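Local coordinates for glutathione S-transferase omega-like 2 (Saccharomyces cerevisiae, PDB 5LKB), which uses glutathione as a one-cysteine thiol transferase, reduces dehydroascorbate and dimethylarsinic acid, and reacts with glutathionyl-(hydro)quinones, at residues Lys77-Leu82 with Lys139-Leu144; Lys248-Leu253 with Gly315-His320. All blocks are in the same frame, centred on the assembly; numbering follows the deposited sequence.

Overall arrangement
The two contacts illustrate how each half of a glutathione transferase subunit ties its own loops and helices together. Contact 1 comes first along the chain and is complete before contact 2 begins; it lies in the thioredoxin-like N-terminal domain, where the loop after strand 66-69 meets the start of helix 141-148, beside the four-stranded sheet. Contact 2 belongs to the all-helical C-terminal domain and joins the long helix 232-264 to the start of helix 317-329. Their centres are 38 Å apart, on opposite sides of the chain's centre, and their nearest atoms remain about 23 Å from each other. Contact 1 carries glutathione-binding Trp79 and so probably bears on the glutathione pocket, whereas contact 2 is remote from the annotated sites.

Contact 1: Lys77-Leu82 with Lys139-Leu144; sequences KGWRFL and KRISDL
Trp79 and Phe81 meet Lys139 and Ile141 through a single beta bridge, centred on Arg80 and Arg140, in the thioredoxin-like domain of this Xi-class transferase. Two nearly straight backbone bonds frame it: Ile141 N donates to Trp79 O at 3.0 Å, and Phe81 N to Lys139 O. On the packed, apolar side Ile141 CG2 lies at the edge of the Trp79 indole and 3.9 Å from Trp79 CB, while the Phe81 ring has its edge against the Lys139 carbonyl carbon and its CZ 4.4 Å from Leu144 CD1. Outside the two segments, Ile141 also rests on glutathione-binding Val158, consistent with the bridge holding two parts of the glutathione site together.

The other side, with exposed Lys77 and Lys139, is more open and watered: one water donates to Lys77 O and Trp79 O and accepts from Ser142 N. Its arginine is nonetheless held. A bend at chi2 (-73°) turns the Arg140 guanidinium back between Lys77 CB and Arg80 CB, one over each face, and Asp75 pairs with NH1. Cutting this side chain back to alanine would probably leave Asp75 without that partner and open a gap between Lys77 and Arg80. At the guanidinium edge, Arg140 NH1 makes a weak, bent bond of 2.8 Å to Gly78 O.

Contact 2: Lys248-Leu253 with Gly315-His320; sequences KVEKIL and GYPFIH
Glu250 reaches from helix 232-264 to the N-terminus of helix 317-329, its carboxylate accepting from the first-turn amides of a helix far off in sequence, within the all-helical domain of the transferase. With CG anti to the backbone N (chi1 180°), the side chain leaves its own helix, and its CB meets the edge of the Tyr316 ring, 3.7 Å from Tyr316 CD1. Next along, CG stays beside that same ring atom. The chain then bends at chi2 (74°), bringing Glu250 CD to 3.4 Å from Phe318 N. At the tip the two oxygens divide the first-turn amides: Glu250 OE1 accepts from Ile319 N at 2.8 Å, on the syn side and slightly out of the carboxylate plane, and Glu250 OE2 accepts from Phe318 N through its syn lone pair. Two such bonds fix the carboxylate's rotation, and its negative charge probably suits the positive end of the helix dipole.

Alongside this polar grip, Val249 CG1 packs across Ile319 CG1 at 3.9 Å, and Leu253 reaches both Phe318 and Ile319. The Tyr316 hydroxyl bonds to Asp247, just before Lys248 on the long helix. Glu250 OE2 also lies near the edge of the Phe318 ring, 3.3 Å from Phe318 CD2.

Contact 1: Lys77-Leu82 with Lys139-Leu144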
loop_
_atom_site.group_PDB
_atom_site.type_symbol
_atom_site.label_atom_id
_atom_site.label_comp_id
_atom_site.label_asym_id
_atom_site.label_seq_id
_atom_site.Cartn_x
_atom_site.Cartn_y
_atom_site.Cartn_z
ATOM N N LYS A 77 -8.655 22.327 14.124
ATOM C CA LYS A 77 -8.289 23.750 14.256
ATOM C C LYS A 77 -7.031 24.165 13.469
ATOM O O LYS A 77 -6.538 25.289 13.635
ATOM C CB LYS A 77 -8.186 24.112 15.735
ATOM C CG LYS A 77 -9.528 24.059 16.460
ATOM C CD LYS A 77 -9.404 24.484 17.906
ATOM C CE LYS A 77 -10.723 24.352 18.660
ATOM N NZ LYS A 77 -11.287 22.960 18.602
ATOM N N GLY A 78 -6.468 23.280 12.628
ATOM C CA GLY A 78 -5.411 23.662 11.716
ATOM C C GLY A 78 -4.010 23.463 12.261
ATOM O O GLY A 78 -3.789 23.114 13.412
ATOM N N TRP A 79 -3.024 23.798 11.432
ATOM C CA TRP A 79 -1.639 23.582 11.843
ATOM C C TRP A 79 -1.351 24.351 13.120
ATOM O O TRP A 79 -1.861 25.471 13.328
ATOM C CB TRP A 79 -0.674 24.047 10.768
ATOM C CG TRP A 79 -0.772 23.416 9.404
ATOM C CD1 TRP A 79 -1.326 23.944 8.283
ATOM C CD2 TRP A 79 -0.294 22.102 9.018
ATOM N NE1 TRP A 79 -1.183 23.110 7.219
ATOM C CE2 TRP A 79 -0.518 21.979 7.640
ATOM C CE3 TRP A 79 0.372 21.071 9.696
ATOM C CZ2 TRP A 79 -0.159 20.855 6.920
ATOM C CZ3 TRP A 79 0.787 19.956 8.968
ATOM C CH2 TRP A 79 0.511 19.846 7.598
ATOM N N ARG A 80 -0.462 23.797 13.934
ATOM C CA ARG A 80 -0.191 24.273 15.278
ATOM C C ARG A 80 1.297 24.250 15.583
ATOM O O ARG A 80 2.110 23.572 14.936
ATOM C CB ARG A 80 -1.025 23.544 16.345
ATOM C CG ARG A 80 -0.580 22.139 16.647
ATOM C CD ARG A 80 -1.537 21.465 17.618
ATOM N NE ARG A 80 -0.948 20.167 18.045
ATOM C CZ ARG A 80 -1.349 18.952 17.657
ATOM N NH1 ARG A 80 -0.686 17.896 18.122
ATOM N NH2 ARG A 80 -2.400 18.760 16.858
ATOM N N PHE A 81 1.678 25.058 16.577
ATOM C CA PHE A 81 3.029 25.129 17.084
ATOM C C PHE A 81 3.106 24.575 18.510
ATOM O O PHE A 81 2.089 24.478 19.212
ATOM C CB PHE A 81 3.465 26.605 17.138
ATOM C CG PHE A 81 3.474 27.285 15.808
ATOM C CD1 PHE A 81 4.601 27.198 15.024
ATOM C CD2 PHE A 81 2.390 28.042 15.368
ATOM C CE1 PHE A 81 4.644 27.852 13.791
ATOM C CE2 PHE A 81 2.415 28.679 14.125
ATOM C CZ PHE A 81 3.558 28.608 13.345
ATOM N N LEU A 82 4.330 24.235 18.934
ATOM C CA LEU A 82 4.596 23.892 20.329
ATOM C C LEU A 82 5.040 25.133 21.092
ATOM O O LEU A 82 5.690 26.008 20.538
ATOM C CB LEU A 82 5.715 22.860 20.435
ATOM C CG LEU A 82 5.287 21.404 20.205
ATOM C CD1 LEU A 82 6.526 20.462 20.380
ATOM C CD2 LEU A 82 4.171 20.970 21.116
ATOM N N LYS A 139 -0.127 29.844 19.021
ATOM C CA LYS A 139 -0.205 28.389 19.045
ATOM C C LYS A 139 -0.755 27.824 17.752
ATOM O O LYS A 139 -0.671 26.607 17.539
ATOM C CB LYS A 139 -1.038 27.956 20.249
ATOM C CG LYS A 139 -0.574 28.674 21.482
ATOM C CD LYS A 139 -0.919 28.009 22.803
ATOM C CE LYS A 139 -2.409 27.785 23.003
ATOM N NZ LYS A 139 -3.068 28.797 23.878
ATOM N N ARG A 140 -1.315 28.663 16.886
ATOM C CA ARG A 140 -2.004 28.209 15.693
ATOM C C ARG A 140 -1.566 29.032 14.506
ATOM O O ARG A 140 -1.416 30.258 14.604
ATOM C CB ARG A 140 -3.502 28.274 15.823
ATOM C CG ARG A 140 -4.084 27.311 16.846
ATOM C CD ARG A 140 -4.062 25.863 16.378
ATOM N NE ARG A 140 -4.550 24.985 17.419
ATOM C CZ ARG A 140 -4.945 23.733 17.191
ATOM N NH1 ARG A 140 -4.886 23.242 15.962
ATOM N NH2 ARG A 140 -5.426 22.995 18.163
ATOM N N ILE A 141 -1.333 28.390 13.367
ATOM C CA ILE A 141 -1.041 29.164 12.163
ATOM C C ILE A 141 -2.223 30.091 11.787
ATOM O O ILE A 141 -2.033 31.120 11.133
ATOM C CB ILE A 141 -0.591 28.217 11.020
ATOM C CG1 ILE A 141 0.387 28.963 10.116
ATOM C CG2 ILE A 141 -1.742 27.711 10.240
ATOM C CD1 ILE A 141 1.045 28.175 9.048
ATOM N N SER A 142 -3.438 29.724 12.157
ATOM C CA SER A 142 -4.608 30.594 11.974
ATOM C C SER A 142 -4.393 31.961 12.625
ATOM O O SER A 142 -4.917 32.956 12.115
ATOM C CB SER A 142 -5.880 29.969 12.560
ATOM O OG SER A 142 -5.744 29.743 13.951
ATOM N N ASP A 143 -3.614 32.027 13.717
ATOM C CA ASP A 143 -3.317 33.314 14.368
ATOM C C ASP A 143 -2.600 34.272 13.425
ATOM O O ASP A 143 -2.844 35.482 13.469
ATOM C CB ASP A 143 -2.515 33.135 15.656
ATOM C CG ASP A 143 -3.265 32.317 16.735
ATOM O OD1 ASP A 143 -4.504 32.414 16.851
ATOM O OD2 ASP A 143 -2.578 31.587 17.497
ATOM N N LEU A 144 -1.657 33.775 12.619
ATOM C CA LEU A 144 -0.992 34.592 11.605
ATOM C C LEU A 144 -1.980 35.066 10.542
ATOM O O LEU A 144 -1.941 36.232 10.113
ATOM C CB LEU A 144 0.138 33.794 10.939
ATOM C CG LEU A 144 1.244 33.391 11.882
ATOM C CD1 LEU A 144 2.214 32.311 11.277
ATOM C CD2 LEU A 144 2.046 34.626 12.326
HETATM O O HOH W 1 -4.260 26.746 12.806
HETATM O O HOH W 2 -7.413 27.698 14.773
HETATM O O HOH W 3 -0.546 24.647 20.018
#

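Contact 2: Lys248-Leu253 with Gly315-His320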
loop_
_atom_site.group_PDB
_atom_site.type_symbol
_atom_site.label_atom_id
_atom_site.label_comp_id
_atom_site.label_asym_id
_atom_site.label_seq_id
_atom_site.Cartn_x
_atom_site.Cartn_y
_atom_site.Cartn_z
ATOM N N LYS A 248 4.800 9.582 -18.502
ATOM C CA LYS A 248 5.328 10.698 -19.314
ATOM C C LYS A 248 6.669 11.190 -18.777
ATOM O O LYS A 248 7.628 11.376 -19.554
ATOM C CB LYS A 248 4.308 11.833 -19.407
ATOM C CG LYS A 248 3.108 11.437 -20.240
ATOM C CD LYS A 248 2.127 12.571 -20.458
ATOM C CE LYS A 248 0.797 12.049 -20.981
ATOM N NZ LYS A 248 -0.049 13.266 -21.348
ATOM N N VAL A 249 6.764 11.369 -17.450
ATOM C CA VAL A 249 8.015 11.792 -16.826
ATOM C C VAL A 249 9.106 10.764 -17.049
ATOM O O VAL A 249 10.252 11.098 -17.350
ATOM C CB VAL A 249 7.804 12.073 -15.328
ATOM C CG1 VAL A 249 9.165 12.407 -14.636
ATOM C CG2 VAL A 249 6.814 13.142 -15.124
ATOM N N GLU A 250 8.778 9.472 -16.811
ATOM C CA GLU A 250 9.723 8.387 -16.992
ATOM C C GLU A 250 10.312 8.354 -18.415
ATOM O O GLU A 250 11.510 8.083 -18.575
ATOM C CB GLU A 250 9.025 7.055 -16.651
ATOM C CG GLU A 250 9.866 5.821 -16.787
ATOM C CD GLU A 250 10.913 5.635 -15.678
ATOM O OE1 GLU A 250 10.924 6.413 -14.672
ATOM O OE2 GLU A 250 11.787 4.748 -15.841
ATOM N N LYS A 251 9.456 8.566 -19.430
ATOM C CA LYS A 251 9.886 8.643 -20.836
ATOM C C LYS A 251 10.869 9.795 -21.058
ATOM O O LYS A 251 11.947 9.602 -21.644
ATOM C CB LYS A 251 8.650 8.771 -21.741
ATOM C CG LYS A 251 8.965 8.988 -23.223
ATOM C CD LYS A 251 9.747 7.859 -23.825
ATOM C CE LYS A 251 9.892 8.039 -25.379
ATOM N NZ LYS A 251 11.127 7.343 -25.889
ATOM N N ILE A 252 10.560 10.956 -20.505
ATOM C CA ILE A 252 11.445 12.108 -20.627
ATOM C C ILE A 252 12.807 11.778 -20.059
ATOM O O ILE A 252 13.851 12.036 -20.675
ATOM C CB ILE A 252 10.836 13.319 -19.916
ATOM C CG1 ILE A 252 9.694 13.917 -20.743
ATOM C CG2 ILE A 252 11.907 14.429 -19.646
ATOM C CD1 ILE A 252 8.894 14.957 -20.001
ATOM N N LEU A 253 12.823 11.226 -18.835
ATOM C CA LEU A 253 14.081 10.900 -18.188
ATOM C C LEU A 253 14.820 9.747 -18.860
ATOM O O LEU A 253 16.051 9.755 -18.909
ATOM C CB LEU A 253 13.840 10.606 -16.704
ATOM C CG LEU A 253 13.380 11.774 -15.888
ATOM C CD1 LEU A 253 13.079 11.396 -14.475
ATOM C CD2 LEU A 253 14.452 12.894 -15.891
ATOM N N GLY A 315 8.753 0.364 -10.123
ATOM C CA GLY A 315 8.130 0.521 -11.416
ATOM C C GLY A 315 8.673 1.604 -12.333
ATOM O O GLY A 315 8.314 1.674 -13.508
ATOM N N TYR A 316 9.481 2.496 -11.790
ATOM C CA TYR A 316 9.910 3.693 -12.507
ATOM C C TYR A 316 11.418 3.877 -12.372
ATOM O O TYR A 316 11.886 4.736 -11.628
ATOM C CB TYR A 316 9.158 4.934 -12.027
ATOM C CG TYR A 316 7.751 4.911 -12.498
ATOM C CD1 TYR A 316 7.420 5.259 -13.801
ATOM C CD2 TYR A 316 6.721 4.492 -11.657
ATOM C CE1 TYR A 316 6.146 5.216 -14.263
ATOM C CE2 TYR A 316 5.422 4.402 -12.127
ATOM C CZ TYR A 316 5.127 4.785 -13.440
ATOM O OH TYR A 316 3.845 4.714 -13.891
ATOM N N PRO A 317 12.215 3.104 -13.106
ATOM C CA PRO A 317 13.670 3.135 -12.871
ATOM C C PRO A 317 14.336 4.492 -13.114
ATOM O O PRO A 317 15.247 4.858 -12.363
ATOM C CB PRO A 317 14.226 2.061 -13.826
ATOM C CG PRO A 317 13.085 1.505 -14.526
ATOM C CD PRO A 317 11.804 2.116 -14.110
ATOM N N PHE A 318 13.901 5.248 -14.125
ATOM C CA PHE A 318 14.552 6.525 -14.366
ATOM C C PHE A 318 14.132 7.582 -13.354
ATOM O O PHE A 318 14.979 8.342 -12.861
ATOM C CB PHE A 318 14.413 6.938 -15.847
ATOM C CG PHE A 318 15.217 6.040 -16.729
ATOM C CD1 PHE A 318 16.602 6.176 -16.772
ATOM C CD2 PHE A 318 14.621 5.006 -17.436
ATOM C CE1 PHE A 318 17.363 5.332 -17.516
ATOM C CE2 PHE A 318 15.401 4.149 -18.192
ATOM C CZ PHE A 318 16.777 4.325 -18.233
ATOM N N ILE A 319 12.834 7.677 -13.028
ATOM C CA ILE A 319 12.447 8.540 -11.907
ATOM C C ILE A 319 13.181 8.124 -10.629
ATOM O O ILE A 319 13.614 8.981 -9.842
ATOM C CB ILE A 319 10.923 8.543 -11.712
ATOM C CG1 ILE A 319 10.162 9.093 -12.933
ATOM C CG2 ILE A 319 10.558 9.313 -10.467
ATOM C CD1 ILE A 319 8.640 8.959 -12.866
ATOM N N HIS A 320 13.298 6.813 -10.382
ATOM C CA HIS A 320 13.945 6.355 -9.173
ATOM C C HIS A 320 15.429 6.779 -9.122
ATOM O O HIS A 320 15.947 7.136 -8.057
ATOM C CB HIS A 320 13.783 4.826 -9.063
ATOM C CG HIS A 320 14.214 4.250 -7.740
ATOM N ND1 HIS A 320 14.816 3.025 -7.653
ATOM C CD2 HIS A 320 14.102 4.701 -6.466
ATOM C CE1 HIS A 320 15.046 2.730 -6.395
ATOM N NE2 HIS A 320 14.642 3.732 -5.643
#